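PDB 7D1B: leucine aminopeptidase from Fimbriiglobus ruber, which binds zinc and probably acts as a glutaminyl cyclase of the M28 peptidase family, closing N-terminal glutamine into pyroglutamate. Local coordinates for residues K56-Q59 with Q60-I64. Sequence-based numbering, arbitrary orientation. Where two conformers were deposited one is given.
Sequences KYVQ and QLCDI
Gln59 and Asp63, one turn apart near the C-terminal end of helix 51-63, are joined by a side-chain hydrogen bond from Gln59 NE2 to Asp63 OD1 (2.9 Å). The Gln59 chain leaves with CG anti to the backbone N and then bends at chi2 (71°), which swings its amide forward to the carboxylate. Asp63 OD1 lies in the plane of that amide, whereas NE2 stands above the carboxylate plane, the two planes being 41° apart. The backbone makes the i to i+4 hydrogen bonds of an alpha helix: Gln60 N, Leu61 N and Cys62 N donate to the carbonyls of Lys56, Tyr57 and Val58, and Asp63 N reaches Gln59 O at 2.8 Å.

Tyr57 and Gln60 run side by side, with Gln60 OE1 at the ring edge, 3.6 Å from Tyr57 CD1. Beyond this pair, Tyr57 OH is hydrogen-bonded to His168 NE2 and the ring meets His84 edge-to-face. A looser apolar touch links Val58 CG1 to Cys62 SG at 4.2 Å.

Tyr57, Val58 and Leu61 pack on helix 153-167, whose first turn carries the zinc ligand Asp155. On the more exposed side, two hydrogen bonds hold Asp63 to Gln59, closing this turn through side chain as well as backbone.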
ATOM      1  N   LYS A  56      -6.287 -10.282 -11.969  1.00 14.23           N
ATOM      2  CA  LYS A  56      -5.529 -11.523 -12.080  1.00 15.05           C
ATOM      3  C   LYS A  56      -4.324 -11.514 -11.154  1.00 13.24           C
ATOM      4  O   LYS A  56      -3.971 -12.547 -10.586  1.00 14.77           O
ATOM      5  CB  LYS A  56      -5.102 -11.757 -13.531  1.00 17.57           C
ATOM      6  CG  LYS A  56      -4.198 -12.968 -13.761  0.66 20.21           C
ATOM      7  CD  LYS A  56      -3.659 -13.018 -15.200  0.66 24.34           C
ATOM      8  CE  LYS A  56      -2.537 -11.999 -15.410  0.66 25.84           C
ATOM      9  NZ  LYS A  56      -1.973 -11.990 -16.793  0.66 28.30           N
ATOM     10  N   TYR A  57      -3.672 -10.362 -10.995  1.00 13.60           N
ATOM     11  CA  TYR A  57      -2.546 -10.297 -10.063  1.00 13.27           C
ATOM     12  C   TYR A  57      -3.005 -10.472  -8.616  1.00 12.81           C
ATOM     13  O   TYR A  57      -2.301 -11.104  -7.818  1.00 13.95           O
ATOM     14  CB  TYR A  57      -1.753  -9.000 -10.258  1.00 13.83           C
ATOM     15  CG  TYR A  57      -0.982  -8.940 -11.552  1.00 13.52           C
ATOM     16  CD1 TYR A  57      -0.361 -10.069 -12.061  1.00 16.51           C
ATOM     17  CD2 TYR A  57      -0.863  -7.750 -12.256  1.00 13.92           C
ATOM     18  CE1 TYR A  57       0.359 -10.014 -13.235  1.00 16.40           C
ATOM     19  CE2 TYR A  57      -0.142  -7.681 -13.432  1.00 14.27           C
ATOM     20  CZ  TYR A  57       0.457  -8.819 -13.929  1.00 13.99           C
ATOM     21  OH  TYR A  57       1.174  -8.776 -15.107  1.00 15.70           O
ATOM     22  N   VAL A  58      -4.179  -9.931  -8.254  1.00 12.93           N
ATOM     23  CA  VAL A  58      -4.714 -10.236  -6.919  1.00 13.11           C
ATOM     24  C   VAL A  58      -4.888 -11.742  -6.756  1.00 13.21           C
ATOM     25  O   VAL A  58      -4.501 -12.330  -5.735  1.00 14.13           O
ATOM     26  CB  VAL A  58      -6.041  -9.508  -6.642  1.00 13.53           C
ATOM     27  CG1 VAL A  58      -6.562  -9.914  -5.263  1.00 15.72           C
ATOM     28  CG2 VAL A  58      -5.866  -8.003  -6.722  1.00 14.46           C
ATOM     29  N   GLN A  59      -5.518 -12.380  -7.748  1.00 14.01           N
ATOM     30  CA  GLN A  59      -5.750 -13.818  -7.672  1.00 14.73           C
ATOM     31  C   GLN A  59      -4.433 -14.577  -7.566  1.00 14.84           C
ATOM     32  O   GLN A  59      -4.327 -15.548  -6.811  1.00 15.51           O
ATOM     33  CB  GLN A  59      -6.527 -14.273  -8.903  1.00 16.52           C
ATOM     34  CG  GLN A  59      -6.937 -15.737  -8.845  1.00 19.79           C
ATOM     35  CD  GLN A  59      -8.033 -15.966  -7.825  1.00 22.43           C
ATOM     36  OE1 GLN A  59      -9.105 -15.361  -7.916  1.00 23.51           O
ATOM     37  NE2 GLN A  59      -7.772 -16.824  -6.843  1.00 24.55           N
ATOM     38  N   GLN A  60      -3.420 -14.162  -8.324  1.00 14.98           N
ATOM     39  CA  GLN A  60      -2.137 -14.858  -8.298  1.00 15.41           C
ATOM     40  C   GLN A  60      -1.504 -14.801  -6.914  1.00 15.14           C
ATOM     41  O   GLN A  60      -1.014 -15.816  -6.377  1.00 16.17           O
ATOM     42  CB  GLN A  60      -1.207 -14.229  -9.334  1.00 17.37           C
ATOM     43  CG  GLN A  60       0.172 -14.845  -9.343  1.00 20.27           C
ATOM     44  CD  GLN A  60       1.124 -14.216 -10.347  1.00 21.89           C
ATOM     45  OE1 GLN A  60       0.757 -13.300 -11.096  1.00 25.16           O
ATOM     46  NE2 GLN A  60       2.360 -14.710 -10.368  1.00 24.49           N
ATOM     47  N   LEU A  61      -1.508 -13.602  -6.313  1.00 13.79           N
ATOM     48  CA  LEU A  61      -0.924 -13.465  -4.982  1.00 14.45           C
ATOM     49  C   LEU A  61      -1.721 -14.262  -3.959  1.00 13.64           C
ATOM     50  O   LEU A  61      -1.142 -14.955  -3.114  1.00 14.87           O
ATOM     51  CB  LEU A  61      -0.808 -11.989  -4.594  1.00 14.01           C
ATOM     52  CG  LEU A  61       0.165 -11.169  -5.449  1.00 14.13           C
ATOM     53  CD1 LEU A  61       0.112  -9.715  -5.045  1.00 15.57           C
ATOM     54  CD2 LEU A  61       1.592 -11.691  -5.327  1.00 16.98           C
ATOM     55  N   CYS A  62      -3.052 -14.217  -4.036  1.00 14.00           N
ATOM     56  CA  CYS A  62      -3.850 -15.010  -3.107  1.00 14.94           C
ATOM     57  C   CYS A  62      -3.656 -16.505  -3.320  1.00 14.66           C
ATOM     58  O   CYS A  62      -3.732 -17.271  -2.358  1.00 15.98           O
ATOM     59  CB  CYS A  62      -5.329 -14.638  -3.195  1.00 14.70           C
ATOM     60  SG  CYS A  62      -5.717 -13.003  -2.554  1.00 15.20           S
ATOM     61  N   ASP A  63      -3.381 -16.933  -4.552  1.00 15.61           N
ATOM     62  CA  ASP A  63      -3.176 -18.343  -4.849  1.00 16.89           C
ATOM     63  C   ASP A  63      -1.881 -18.874  -4.262  1.00 16.80           C
ATOM     64  O   ASP A  63      -1.707 -20.093  -4.203  1.00 18.95           O
ATOM     65  CB  ASP A  63      -3.199 -18.570  -6.362  1.00 19.73           C
ATOM     66  CG  ASP A  63      -4.603 -18.558  -6.941  1.00 23.45           C
ATOM     67  OD1 ASP A  63      -5.589 -18.568  -6.180  1.00 26.04           O
ATOM     68  OD2 ASP A  63      -4.718 -18.540  -8.179  1.00 27.14           O
ATOM     69  N   ILE A  64      -0.963 -17.997  -3.840  1.00 16.09           N
ATOM     70  CA  ILE A  64       0.163 -18.474  -3.026  1.00 17.21           C
ATOM     71  C   ILE A  64      -0.305 -19.135  -1.733  1.00 17.45           C
ATOM     72  O   ILE A  64       0.382 -20.010  -1.188  1.00 20.16           O
ATOM     73  CB  ILE A  64       1.135 -17.315  -2.758  1.00 17.01           C
ATOM     74  CG1 ILE A  64       1.740 -16.881  -4.084  1.00 18.10           C
ATOM     75  CG2 ILE A  64       2.222 -17.683  -1.723  1.00 18.67           C
ATOM     76  CD1 ILE A  64       2.511 -15.590  -4.000  1.00 18.38           C
TER